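Side-chain contacts in MsStt7d protein (Micromonas, PDB 4IX3), which binds magnesium and probably acts as an ATP-dependent protein kinase through the catalytic domain contained in this chain: residues 59-62 / 63-66; 101-105 / 106-110; 118-121 / 122-125; 144-147 / 148-152. One frame throughout, in Å; residues are numbered along the deposited sequence. Where two conformers were deposited one is given.

Along the chain the four contacts come strictly in series, none nesting within or crossing another. Contact 1 joins two consecutive turns of helix 59-76. Contact 2 closes the end of the loop that leads from strand 84-90 into strand 106-112. These two belong to the kinase N-lobe and touch, Leu63 packing against Leu107 and Leu109 and so tying helix to sheet. After strand 106-112 the chain crosses to the C-lobe, where contact 3 spans the short helix 119-125 and contact 4 lies within the long helix 141-161. The last two have centres about 14 Å apart and do not touch; helix 127-133 packs against both.

Contact 1. Residues 59-62 / 63-66; sequences AEEL and LECE
Glu64 lays the aliphatic part of its side chain over the carbonyl of Glu60, with Glu64 CG 3.4 Å from Glu60 O. Its CG stands beside the backbone N (chi1 -78°), and the extended chain beyond it runs back along the helix toward the preceding turn. The same carbonyl is already in use, since Glu64 N donates to Glu60 O at 2.9 Å. Three further i to i+4 bonds run alongside, among them Glu66 N to Leu62 O at 2.9 Å. The carboxylates of this turn share a surface: Glu60 OE1 and Glu64 OE2 are 4.6 Å apart, a like-charge approach probably eased by Arg11, which forms a salt bridge with Glu64 OE2. A bound magnesium ion about 5 Å from the Glu60 side chain adds positive charge nearby.

Helix 59-76 is the C-helix of the kinase N-lobe. Its Glu66 makes the family's characteristic lysine–glutamate salt bridge, OE1 to Lys50, a residue that contacts ADP in a structure of this protein; the pairing is consistent with an inward-placed C-helix. Glu66 starts with CG anti to its own N (chi1 178°) and stays extended, a shape that carries the carboxylate far from the helix axis. On the sheet-facing side small and apolar residues suit the close approach: Ala59 meets Ala52, and Leu63, its CB 3.5 Å from Ala59 O, spreads its methyls over Leu107 and Leu109. Leu62 instead touches Phe33 of the glycine-rich loop.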
ATOM      1  N   ALA B  59       3.940  -0.179   9.396  1.00 24.69           N
ATOM      2  CA  ALA B  59       2.639  -0.837   9.301  1.00 17.51           C
ATOM      3  C   ALA B  59       2.152  -1.351  10.655  1.00 14.59           C
ATOM      4  O   ALA B  59       0.957  -1.214  10.947  1.00 13.01           O
ATOM      5  CB  ALA B  59       2.680  -1.981   8.313  1.00 15.94           C
ATOM      6  N   GLU B  60       3.006  -1.887  11.526  1.00 18.59           N
ATOM      7  CA  GLU B  60       2.471  -2.301  12.820  1.00 20.99           C
ATOM      8  C   GLU B  60       1.972  -1.110  13.612  1.00 16.44           C
ATOM      9  O   GLU B  60       0.938  -1.193  14.229  1.00 16.02           O
ATOM     10  CB  GLU B  60       3.345  -3.253  13.667  1.00 29.59           C
ATOM     11  CG  GLU B  60       4.279  -2.659  14.671  1.00 28.15           C
ATOM     12  CD  GLU B  60       5.283  -3.704  15.142  1.00 31.77           C
ATOM     13  OE1 GLU B  60       4.886  -4.500  16.026  1.00 30.70           O
ATOM     14  OE2 GLU B  60       6.396  -3.814  14.566  1.00 34.55           O
ATOM     15  N   GLU B  61       2.665   0.014  13.551  1.00 17.85           N
ATOM     16  CA  GLU B  61       2.211   1.178  14.321  1.00 16.92           C
ATOM     17  C   GLU B  61       0.912   1.716  13.720  1.00 14.80           C
ATOM     18  O   GLU B  61      -0.008   2.135  14.440  1.00 14.60           O
ATOM     19  CB  GLU B  61       3.309   2.232  14.393  1.00 20.48           C
ATOM     20  CG  GLU B  61       4.506   1.798  15.258  1.00 29.77           C
ATOM     21  CD  GLU B  61       5.446   0.719  14.666  1.00 43.80           C
ATOM     22  OE1 GLU B  61       5.529   0.477  13.430  1.00 51.31           O
ATOM     23  OE2 GLU B  61       6.206   0.110  15.460  1.00 53.43           O
ATOM     24  N   LEU B  62       0.788   1.688  12.404  1.00 12.93           N
ATOM     25  CA  LEU B  62      -0.461   2.151  11.757  1.00 13.44           C
ATOM     26  C   LEU B  62      -1.627   1.203  12.098  1.00 12.19           C
ATOM     27  O   LEU B  62      -2.746   1.669  12.349  1.00 13.26           O
ATOM     28  CB  LEU B  62      -0.253   2.237  10.225  1.00 15.95           C
ATOM     29  CG  LEU B  62       0.679   3.373   9.801  1.00 20.63           C
ATOM     30  CD1 LEU B  62       0.998   3.157   8.335  1.00 28.43           C
ATOM     31  CD2 LEU B  62       0.023   4.727  10.023  1.00 27.73           C
ATOM     32  N   LEU B  63      -1.387  -0.113  12.136  1.00 11.41           N
ATOM     33  CA  LEU B  63      -2.461  -1.021  12.506  1.00 10.82           C
ATOM     34  C   LEU B  63      -2.830  -0.815  13.976  1.00 10.89           C
ATOM     35  O   LEU B  63      -4.019  -0.923  14.332  1.00 11.23           O
ATOM     36  CB  LEU B  63      -2.047  -2.471  12.248  1.00 10.99           C
ATOM     37  CG  LEU B  63      -3.152  -3.518  12.388  1.00 10.33           C
ATOM     38  CD1 LEU B  63      -4.168  -3.384  11.251  1.00 13.80           C
ATOM     39  CD2 LEU B  63      -2.555  -4.935  12.360  1.00 11.96           C
ATOM     40  N   GLU B  64      -1.857  -0.540  14.843  1.00 11.69           N
ATOM     41  CA  GLU B  64      -2.163  -0.250  16.238  1.00 13.52           C
ATOM     42  C   GLU B  64      -3.013   1.001  16.377  1.00 13.10           C
ATOM     43  O   GLU B  64      -3.927   1.040  17.208  1.00 14.13           O
ATOM     44  CB  GLU B  64      -0.885  -0.111  17.044  1.00 15.06           C
ATOM     45  CG  GLU B  64      -0.279  -1.472  17.369  1.00 16.25           C
ATOM     46  CD  GLU B  64       1.097  -1.383  17.996  1.00 19.58           C
ATOM     47  OE1 GLU B  64       1.752  -0.336  17.900  1.00 23.67           O
ATOM     48  OE2 GLU B  64       1.571  -2.455  18.421  1.00 21.57           O
ATOM     49  N   CYS B  65      -2.720   2.027  15.585  1.00 12.86           N
ATOM     50  CA  CYS B  65      -3.562   3.211  15.608  0.50 13.44           C
ATOM     51  C   CYS B  65      -4.975   2.884  15.119  1.00 11.43           C
ATOM     52  O   CYS B  65      -5.983   3.346  15.724  1.00 12.40           O
ATOM     53  CB  CYS B  65      -2.933   4.304  14.766  0.50 16.47           C
ATOM     54  SG  CYS B  65      -3.651   5.905  15.130  0.50 18.08           S
ATOM     55  N   GLU B  66      -5.098   2.171  14.012  1.00 11.40           N
ATOM     56  CA  GLU B  66      -6.401   1.749  13.528  1.00 11.57           C
ATOM     57  C   GLU B  66      -7.151   0.984  14.617  1.00 10.39           C
ATOM     58  O   GLU B  66      -8.368   1.164  14.823  1.00 12.07           O
ATOM     59  CB  GLU B  66      -6.248   0.885  12.285  1.00 11.18           C
ATOM     60  CG  GLU B  66      -7.582   0.393  11.767  1.00 11.99           C
ATOM     61  CD  GLU B  66      -7.487  -0.253  10.401  1.00 11.40           C
ATOM     62  OE1 GLU B  66      -6.339  -0.345   9.887  1.00 12.25           O
ATOM     63  OE2 GLU B  66      -8.526  -0.717   9.885  1.00 13.09           O
TER

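Contact 2. Residues 101-105 / 106-110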
ATOM      1  N   GLY B 101      -5.760 -21.892   6.320  1.00 22.38           N
ATOM      2  CA  GLY B 101      -6.890 -21.259   6.991  1.00 22.22           C
ATOM      3  C   GLY B 101      -6.688 -20.802   8.424  1.00 20.48           C
ATOM      4  O   GLY B 101      -7.649 -20.517   9.130  1.00 19.42           O
ATOM      5  N   THR B 102      -5.430 -20.668   8.837  1.00 18.17           N
ATOM      6  CA  THR B 102      -5.135 -20.292  10.201  1.00 17.53           C
ATOM      7  C   THR B 102      -4.418 -18.958  10.239  1.00 15.09           C
ATOM      8  O   THR B 102      -3.610 -18.616   9.347  1.00 17.05           O
ATOM      9  CB  THR B 102      -4.292 -21.357  10.916  1.00 17.38           C
ATOM     10  OG1 THR B 102      -3.184 -21.688  10.079  1.00 20.51           O
ATOM     11  CG2 THR B 102      -5.130 -22.578  11.210  1.00 22.98           C
ATOM     12  N   LEU B 103      -4.669 -18.206  11.299  1.00 14.79           N
ATOM     13  CA  LEU B 103      -4.046 -16.884  11.442  1.00 13.74           C
ATOM     14  C   LEU B 103      -2.533 -16.957  11.597  1.00 12.99           C
ATOM     15  O   LEU B 103      -2.020 -17.746  12.410  1.00 14.58           O
ATOM     16  CB  LEU B 103      -4.634 -16.128  12.646  1.00 12.66           C
ATOM     17  CG  LEU B 103      -6.121 -15.825  12.519  1.00 13.90           C
ATOM     18  CD1 LEU B 103      -6.572 -15.280  13.866  1.00 17.97           C
ATOM     19  CD2 LEU B 103      -6.429 -14.867  11.369  1.00 16.99           C
ATOM     20  N   THR B 104      -1.805 -16.093  10.889  1.00 11.78           N
ATOM     21  CA  THR B 104      -0.336 -16.081  10.942  1.00 12.81           C
ATOM     22  C   THR B 104       0.194 -15.247  12.116  1.00 11.84           C
ATOM     23  O   THR B 104      -0.524 -14.396  12.710  1.00 12.15           O
ATOM     24  CB  THR B 104       0.216 -15.526   9.623  1.00 13.07           C
ATOM     25  OG1 THR B 104      -0.432 -14.280   9.373  1.00 13.22           O
ATOM     26  CG2 THR B 104      -0.080 -16.468   8.463  1.00 15.82           C
ATOM     27  N   GLU B 105       1.460 -15.467  12.461  1.00 11.38           N
ATOM     28  CA  GLU B 105       2.117 -14.686  13.526  1.00 10.88           C
ATOM     29  C   GLU B 105       1.875 -13.178  13.350  1.00  9.85           C
ATOM     30  O   GLU B 105       2.085 -12.625  12.252  1.00 11.01           O
ATOM     31  CB  GLU B 105       3.629 -15.043  13.471  1.00 11.13           C
ATOM     32  CG  GLU B 105       4.468 -14.317  14.515  1.00 11.22           C
ATOM     33  CD  GLU B 105       4.939 -12.901  14.145  1.00 12.81           C
ATOM     34  OE1 GLU B 105       5.354 -12.738  12.957  1.00 12.81           O
ATOM     35  OE2 GLU B 105       4.942 -11.982  15.012  1.00 14.31           O
ATOM     36  N   GLY B 106       1.547 -12.491  14.442  1.00 10.41           N
ATOM     37  CA  GLY B 106       1.389 -11.039  14.494  1.00 10.40           C
ATOM     38  C   GLY B 106      -0.026 -10.632  14.911  1.00 10.08           C
ATOM     39  O   GLY B 106      -0.867 -11.447  15.228  1.00  9.80           O
ATOM     40  N   LEU B 107      -0.263  -9.350  14.862  1.00  9.82           N
ATOM     41  CA  LEU B 107      -1.511  -8.744  15.336  1.00  9.76           C
ATOM     42  C   LEU B 107      -2.556  -8.787  14.219  1.00  9.47           C
ATOM     43  O   LEU B 107      -2.289  -8.389  13.070  1.00 10.05           O
ATOM     44  CB  LEU B 107      -1.234  -7.295  15.758  1.00 11.08           C
ATOM     45  CG  LEU B 107      -2.480  -6.545  16.258  1.00 10.70           C
ATOM     46  CD1 LEU B 107      -2.962  -7.147  17.572  1.00 13.74           C
ATOM     47  CD2 LEU B 107      -2.086  -5.062  16.471  1.00 12.23           C
ATOM     48  N   TRP B 108      -3.759  -9.186  14.583  1.00  8.74           N
ATOM     49  CA  TRP B 108      -4.944  -9.166  13.728  1.00  9.56           C
ATOM     50  C   TRP B 108      -6.046  -8.332  14.329  1.00 10.20           C
ATOM     51  O   TRP B 108      -6.236  -8.337  15.565  1.00 11.00           O
ATOM     52  CB  TRP B 108      -5.511 -10.562  13.514  1.00  9.54           C
ATOM     53  CG  TRP B 108      -4.592 -11.439  12.721  1.00 10.22           C
ATOM     54  CD1 TRP B 108      -3.495 -12.183  13.154  1.00 10.07           C
ATOM     55  CD2 TRP B 108      -4.708 -11.655  11.306  1.00 10.41           C
ATOM     56  NE1 TRP B 108      -2.958 -12.863  12.080  1.00 10.08           N
ATOM     57  CE2 TRP B 108      -3.668 -12.590  10.931  1.00 11.53           C
ATOM     58  CE3 TRP B 108      -5.619 -11.225  10.336  1.00 11.49           C
ATOM     59  CZ2 TRP B 108      -3.491 -12.974   9.623  1.00 12.83           C
ATOM     60  CZ3 TRP B 108      -5.455 -11.636   9.026  1.00 11.87           C
ATOM     61  CH2 TRP B 108      -4.404 -12.488   8.663  1.00 13.03           C
ATOM     62  N   LEU B 109      -6.828  -7.628  13.495  1.00 10.17           N
ATOM     63  CA  LEU B 109      -8.106  -7.010  13.906  1.00 10.28           C
ATOM     64  C   LEU B 109      -9.233  -7.776  13.255  1.00  9.51           C
ATOM     65  O   LEU B 109      -9.106  -8.315  12.144  1.00 10.72           O
ATOM     66  CB  LEU B 109      -8.118  -5.550  13.449  1.00 11.13           C
ATOM     67  CG  LEU B 109      -6.934  -4.721  13.910  1.00 10.81           C
ATOM     68  CD1 LEU B 109      -7.142  -3.263  13.497  1.00 12.70           C
ATOM     69  CD2 LEU B 109      -6.731  -4.832  15.429  1.00 14.36           C
ATOM     70  N   MET B 110     -10.414  -7.759  13.896  1.00 10.17           N
ATOM     71  CA  MET B 110     -11.574  -8.469  13.387  1.00 11.06           C
ATOM     72  C   MET B 110     -12.832  -7.598  13.491  1.00 10.99           C
ATOM     73  O   MET B 110     -13.028  -6.903  14.495  1.00 11.06           O
ATOM     74  CB  MET B 110     -11.770  -9.778  14.167  1.00 11.01           C
ATOM     75  CG  MET B 110     -12.825 -10.705  13.562  1.00 12.77           C
ATOM     76  SD  MET B 110     -12.813 -12.363  14.280  1.00 14.15           S
ATOM     77  CE  MET B 110     -13.646 -12.048  15.837  1.00 16.09           C
TER
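Trp108, on strand 106-112 between strands 45-52 and 84-90 of the antiparallel N-lobe sheet, reaches back to the loop leading into its strand and is met there in two ways. The polar contact is a hydrogen bond from Trp108 NE1 to Thr104 O, 2.9 Å long and nearly straight at 164°. The donor lies in the carbonyl plane on a lone pair, and the oxygen sits almost in the plane of the indole.

The apolar contact is a CH-pi interaction: the methyl CD2 of Leu103 stands over one face of the indole, 3.6 Å from the centroid of the six-membered ring of Trp108. With CG of Trp108 beside its backbone N (chi1 -67°), the ring is swung under that methyl. Leu49, Asn51 and Ile98 also touch the indole. An alanine in place of Trp108 is likely to leave Thr104 O without its donor and the Leu103 methyl without a surface to cover.

Steric demand governs the junction of loop and strand, where any CB on Gly106 would clash with Glu105 O. Glu105 also packs on Ala269 of the second subunit.

Indole thus serves two chemistries: its N-H satisfies a loop carbonyl while its face takes an aliphatic cover, fixing the ring's rotation.

Contact 3. Residues 118-121 / 122-125; sequences TVEA and LMRR
Glu120 lays its carboxylate over one face of the Arg124 guanidinium, the two planes only 2° apart and Glu120 CD 3.6 Å from Arg124 NH1. The salt bridge from Glu120 OE2 to Arg124 NH1 is long at 3.8 Å: the carboxylate oxygen stands above the guanidinium, so the attraction is between charges and no N-H is aimed at it. Arg124 NE bonds the carbonyl of Arg266, and NH2 forms a salt bridge with Asp268. A leucine in place of Glu120 would probably leave that guanidinium face without its negative charge.

Met123 is turned with CG between its backbone N and carbonyl carbon (chi1 77°), which sets CG 3.3 Å from both Val119 O and Glu120 O and sends the flexible thioether chain toward Pro171 and Leu130. Leu122, branched and apolar, fills the adjoining side against Leu130 and Ala133.

At the start of the helix Thr118 OG1 accepts from Ala121 N at 3.0 Å and 166°, satisfying an amide that has no earlier turn to bond with. Such an N-cap threonine marks the beginning of helix 119-125, the short D-helix that follows the hinge into the kinase C-lobe.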
ATOM      1  N   THR B 118     -19.999  -3.483  -1.793  1.00 17.97           N
ATOM      2  CA  THR B 118     -19.704  -2.099  -1.380  1.00 13.49           C
ATOM      3  C   THR B 118     -20.629  -1.173  -2.174  1.00 10.93           C
ATOM      4  O   THR B 118     -21.129  -1.584  -3.213  1.00 14.31           O
ATOM      5  CB  THR B 118     -18.238  -1.690  -1.699  1.00 13.93           C
ATOM      6  OG1 THR B 118     -18.082  -1.590  -3.130  1.00 15.82           O
ATOM      7  CG2 THR B 118     -17.243  -2.711  -1.156  1.00 16.80           C
ATOM      8  N   VAL B 119     -20.790   0.059  -1.732  1.00 11.94           N
ATOM      9  CA  VAL B 119     -21.583   1.019  -2.515  1.00 13.29           C
ATOM     10  C   VAL B 119     -20.937   1.285  -3.882  1.00 13.14           C
ATOM     11  O   VAL B 119     -21.652   1.500  -4.860  1.00 13.19           O
ATOM     12  CB  VAL B 119     -21.825   2.275  -1.673  1.00 12.37           C
ATOM     13  CG1 VAL B 119     -22.403   3.388  -2.558  1.00 13.99           C
ATOM     14  CG2 VAL B 119     -22.772   1.907  -0.505  1.00 14.28           C
ATOM     15  N   GLU B 120     -19.617   1.211  -3.954  1.00 12.24           N
ATOM     16  CA  GLU B 120     -18.958   1.371  -5.258  1.00 11.89           C
ATOM     17  C   GLU B 120     -19.441   0.292  -6.213  1.00 12.53           C
ATOM     18  O   GLU B 120     -19.822   0.585  -7.366  1.00 14.75           O
ATOM     19  CB  GLU B 120     -17.423   1.350  -5.123  1.00 12.56           C
ATOM     20  CG  GLU B 120     -16.706   1.482  -6.469  1.00 15.44           C
ATOM     21  CD  GLU B 120     -15.212   1.267  -6.271  1.00 16.46           C
ATOM     22  OE1 GLU B 120     -14.790   0.089  -6.236  1.00 22.29           O
ATOM     23  OE2 GLU B 120     -14.457   2.248  -6.094  1.00 19.74           O
ATOM     24  N   ALA B 121     -19.383  -0.953  -5.761  1.00 12.89           N
ATOM     25  CA  ALA B 121     -19.743  -2.049  -6.662  1.00 14.53           C
ATOM     26  C   ALA B 121     -21.235  -1.992  -7.012  1.00 14.58           C
ATOM     27  O   ALA B 121     -21.611  -2.185  -8.177  1.00 16.82           O
ATOM     28  CB  ALA B 121     -19.352  -3.393  -6.029  1.00 15.09           C
ATOM     29  N   LEU B 122     -22.096  -1.665  -6.038  1.00 13.68           N
ATOM     30  CA  LEU B 122     -23.519  -1.651  -6.300  1.00 14.02           C
ATOM     31  C   LEU B 122     -23.832  -0.497  -7.243  1.00 14.77           C
ATOM     32  O   LEU B 122     -24.608  -0.701  -8.171  1.00 16.09           O
ATOM     33  CB  LEU B 122     -24.271  -1.454  -4.983  1.00 16.27           C
ATOM     34  CG  LEU B 122     -24.318  -2.689  -4.065  1.00 17.88           C
ATOM     35  CD1 LEU B 122     -24.714  -2.228  -2.660  1.00 20.82           C
ATOM     36  CD2 LEU B 122     -25.323  -3.710  -4.592  1.00 22.22           C
ATOM     37  N   MET B 123     -23.288   0.691  -6.993  1.00 13.47           N
ATOM     38  CA  MET B 123     -23.653   1.844  -7.822  1.00 13.16           C
ATOM     39  C   MET B 123     -23.232   1.599  -9.271  1.00 14.68           C
ATOM     40  O   MET B 123     -23.959   2.022 -10.177  1.00 15.86           O
ATOM     41  CB  MET B 123     -23.078   3.151  -7.290  1.00 13.14           C
ATOM     42  CG  MET B 123     -21.601   3.393  -7.557  1.00 13.90           C
ATOM     43  SD  MET B 123     -21.040   4.870  -6.678  1.00 14.23           S
ATOM     44  CE  MET B 123     -19.389   4.922  -7.393  1.00 15.27           C
ATOM     45  N   ARG B 124     -22.113   0.915  -9.476  1.00 15.45           N
ATOM     46  CA  ARG B 124     -21.659   0.631 -10.838  1.00 16.63           C
ATOM     47  C   ARG B 124     -22.487  -0.459 -11.511  1.00 18.44           C
ATOM     48  O   ARG B 124     -22.611  -0.430 -12.742  1.00 21.63           O
ATOM     49  CB  ARG B 124     -20.158   0.347 -10.861  1.00 19.07           C
ATOM     50  CG  ARG B 124     -19.383   1.592 -10.520  1.00 18.29           C
ATOM     51  CD  ARG B 124     -17.880   1.369 -10.378  1.00 18.26           C
ATOM     52  NE  ARG B 124     -17.186   2.633 -10.151  1.00 18.52           N
ATOM     53  CZ  ARG B 124     -15.881   2.770  -9.944  1.00 19.10           C
ATOM     54  NH1 ARG B 124     -15.116   1.693  -9.806  1.00 24.34           N
ATOM     55  NH2 ARG B 124     -15.378   3.996  -9.777  1.00 20.21           N
ATOM     56  N   ARG B 125     -23.083  -1.375 -10.738  1.00 17.48           N
ATOM     57  CA  ARG B 125     -24.033  -2.344 -11.292  1.00 19.26           C
ATOM     58  C   ARG B 125     -25.317  -1.605 -11.703  1.00 19.88           C
ATOM     59  O   ARG B 125     -25.912  -1.894 -12.732  1.00 24.97           O
ATOM     60  CB  ARG B 125     -24.366  -3.452 -10.275  1.00 21.93           C
ATOM     61  CG  ARG B 125     -23.298  -4.528 -10.168  1.00 28.03           C
ATOM     62  CD  ARG B 125     -23.558  -5.472  -8.997  1.00 36.90           C
ATOM     63  NE  ARG B 125     -24.831  -6.171  -9.154  1.00 44.25           N
ATOM     64  CZ  ARG B 125     -25.612  -6.602  -8.162  1.00 47.65           C
ATOM     65  NH1 ARG B 125     -25.280  -6.410  -6.885  1.00 42.47           N
ATOM     66  NH2 ARG B 125     -26.756  -7.214  -8.458  1.00 56.93           N
TER

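Contact 4. Residues 144-147 / 148-152; sequences VTKK and AMREL
Lys147 sends CG anti to its backbone N (chi1 -175°), runs extended, then bends at its last torsion, chi4 -67°, while Glu151 keeps CG beside its own N (chi1 -67°) and stretches straight; the two meet one turn apart. Lys147 NZ donates to the syn lone pair of Glu151 OE1 at 2.7 Å, a salt bridge of the i to i+4 kind. Water 1 closes a second path, accepting from Lys147 NZ and donating to Glu151 OE2. Both ends have further partners: Lys147 NZ bonds Met134 O, and Glu151 OE2 accepts from Leu184 N. This helix, 141-161, is the long E-helix of the kinase C-lobe, and the pair ties it to the neighbouring strand 183-186 and to the chain after helix 127-133.

On another side Ala148 is small enough to pack against Leu260 and Leu184. Thr145 and Met149 run alongside each other, Thr145 CG2 3.9 Å from Met149 CG, with the threonine hydroxyl bonded to Glu141 O. Water 2 sits in the plane of the Arg150 guanidinium, accepting from Arg150 NH1 and donating to Lys147 O. Arg150 NH2, 4.2 Å from the like-charged Lys146 NZ, is held by Phe338 O.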
ATOM      1  N   VAL B 144     -31.900   7.302  -3.891  1.00 12.71           N
ATOM      2  CA  VAL B 144     -30.744   6.648  -3.266  1.00 12.10           C
ATOM      3  C   VAL B 144     -29.802   7.718  -2.714  1.00 10.53           C
ATOM      4  O   VAL B 144     -29.197   7.524  -1.647  1.00 11.13           O
ATOM      5  CB  VAL B 144     -30.008   5.638  -4.161  1.00 13.29           C
ATOM      6  CG1 VAL B 144     -30.926   4.495  -4.527  1.00 14.94           C
ATOM      7  CG2 VAL B 144     -29.295   6.275  -5.344  1.00 15.81           C
ATOM      8  N   THR B 145     -29.651   8.866  -3.393  1.00 10.68           N
ATOM      9  CA  THR B 145     -28.797   9.921  -2.870  1.00 10.27           C
ATOM     10  C   THR B 145     -29.316  10.468  -1.547  1.00 10.25           C
ATOM     11  O   THR B 145     -28.571  10.697  -0.605  1.00 11.13           O
ATOM     12  CB  THR B 145     -28.565  11.048  -3.918  1.00 10.87           C
ATOM     13  OG1 THR B 145     -28.055  10.415  -5.111  1.00 11.96           O
ATOM     14  CG2 THR B 145     -27.581  12.103  -3.408  1.00 12.39           C
ATOM     15  N   LYS B 146     -30.614  10.736  -1.487  1.00 10.77           N
ATOM     16  CA  LYS B 146     -31.185  11.252  -0.248  1.00 11.85           C
ATOM     17  C   LYS B 146     -30.987  10.296   0.935  1.00 11.34           C
ATOM     18  O   LYS B 146     -30.527  10.701   2.016  1.00 12.02           O
ATOM     19  CB  LYS B 146     -32.676  11.489  -0.493  1.00 13.35           C
ATOM     20  CG  LYS B 146     -32.969  12.722  -1.318  1.00 18.37           C
ATOM     21  CD  LYS B 146     -34.462  12.995  -1.470  1.00 20.61           C
ATOM     22  CE  LYS B 146     -35.123  12.752  -0.123  1.00 20.00           C
ATOM     23  NZ  LYS B 146     -36.156  13.708   0.411  1.00 37.53           N
ATOM     24  N   LYS B 147     -31.289   9.026   0.693  1.00 10.32           N
ATOM     25  CA  LYS B 147     -31.186   8.067   1.783  1.00 11.27           C
ATOM     26  C   LYS B 147     -29.733   7.854   2.209  1.00 10.30           C
ATOM     27  O   LYS B 147     -29.384   7.860   3.395  1.00 11.34           O
ATOM     28  CB  LYS B 147     -31.859   6.757   1.423  1.00 11.43           C
ATOM     29  CG  LYS B 147     -31.884   5.742   2.574  1.00 12.45           C
ATOM     30  CD  LYS B 147     -32.594   4.442   2.158  1.00 13.58           C
ATOM     31  CE  LYS B 147     -33.020   3.536   3.309  1.00 12.82           C
ATOM     32  NZ  LYS B 147     -31.819   2.982   4.009  1.00 13.54           N
ATOM     33  N   ALA B 148     -28.855   7.624   1.222  1.00 10.30           N
ATOM     34  CA  ALA B 148     -27.446   7.350   1.513  1.00  9.65           C
ATOM     35  C   ALA B 148     -26.793   8.548   2.161  1.00 10.41           C
ATOM     36  O   ALA B 148     -26.002   8.402   3.098  1.00 10.20           O
ATOM     37  CB  ALA B 148     -26.697   6.998   0.241  1.00 11.18           C
ATOM     38  N   MET B 149     -27.027   9.759   1.635  1.00  9.64           N
ATOM     39  CA  MET B 149     -26.381  10.927   2.173  1.00  9.85           C
ATOM     40  C   MET B 149     -26.865  11.234   3.586  1.00  9.82           C
ATOM     41  O   MET B 149     -26.078  11.704   4.414  1.00 10.12           O
ATOM     42  CB  MET B 149     -26.469  12.134   1.232  1.00 10.25           C
ATOM     43  CG  MET B 149     -25.665  12.013  -0.054  1.00 10.85           C
ATOM     44  SD  MET B 149     -23.890  11.699   0.182  1.00 11.95           S
ATOM     45  CE  MET B 149     -23.451  13.223   1.018  1.00 16.14           C
ATOM     46  N   ARG B 150     -28.147  11.006   3.857  1.00 10.13           N
ATOM     47  CA  ARG B 150     -28.615  11.281   5.214  1.00 10.62           C
ATOM     48  C   ARG B 150     -27.876  10.336   6.173  1.00  9.46           C
ATOM     49  O   ARG B 150     -27.449  10.785   7.259  1.00 10.20           O
ATOM     50  CB  ARG B 150     -30.137  11.041   5.277  1.00 12.58           C
ATOM     51  CG  ARG B 150     -30.761  11.415   6.617  1.00 15.62           C
ATOM     52  CD  ARG B 150     -32.248  11.094   6.672  1.00 19.81           C
ATOM     53  NE  ARG B 150     -33.038  11.938   5.776  1.00 27.22           N
ATOM     54  CZ  ARG B 150     -33.605  11.525   4.650  1.00 25.20           C
ATOM     55  NH1 ARG B 150     -33.461  10.253   4.272  1.00 25.55           N
ATOM     56  NH2 ARG B 150     -34.374  12.369   3.950  1.00 26.33           N
ATOM     57  N   GLU B 151     -27.737   9.063   5.771  1.00  9.97           N
ATOM     58  CA  GLU B 151     -27.032   8.102   6.646  1.00 10.23           C
ATOM     59  C   GLU B 151     -25.541   8.414   6.777  1.00  9.75           C
ATOM     60  O   GLU B 151     -24.972   8.417   7.876  1.00 11.28           O
ATOM     61  CB  GLU B 151     -27.259   6.696   6.102  1.00 10.89           C
ATOM     62  CG  GLU B 151     -28.718   6.300   6.248  1.00 11.66           C
ATOM     63  CD  GLU B 151     -29.111   5.072   5.467  1.00 12.09           C
ATOM     64  OE1 GLU B 151     -30.330   4.717   5.508  1.00 14.30           O
ATOM     65  OE2 GLU B 151     -28.265   4.443   4.755  1.00 12.46           O
ATOM     66  N   LEU B 152     -24.896   8.709   5.662  1.00  9.92           N
ATOM     67  CA  LEU B 152     -23.463   9.025   5.685  1.00  9.94           C
ATOM     68  C   LEU B 152     -23.163  10.301   6.471  1.00  9.50           C
ATOM     69  O   LEU B 152     -22.255  10.323   7.323  1.00 10.47           O
ATOM     70  CB  LEU B 152     -22.975   9.227   4.244  1.00 10.45           C
ATOM     71  CG  LEU B 152     -21.495   9.676   4.135  1.00  9.97           C
ATOM     72  CD1 LEU B 152     -20.543   8.673   4.806  1.00 10.58           C
ATOM     73  CD2 LEU B 152     -21.164   9.815   2.643  1.00 11.39           C
TER
HETATM   74  O   HOH W   1     -29.141   2.658   2.880  1.00 12.41           O
HETATM   75  O   HOH W   2     -31.722   7.909   5.378  1.00 29.81           O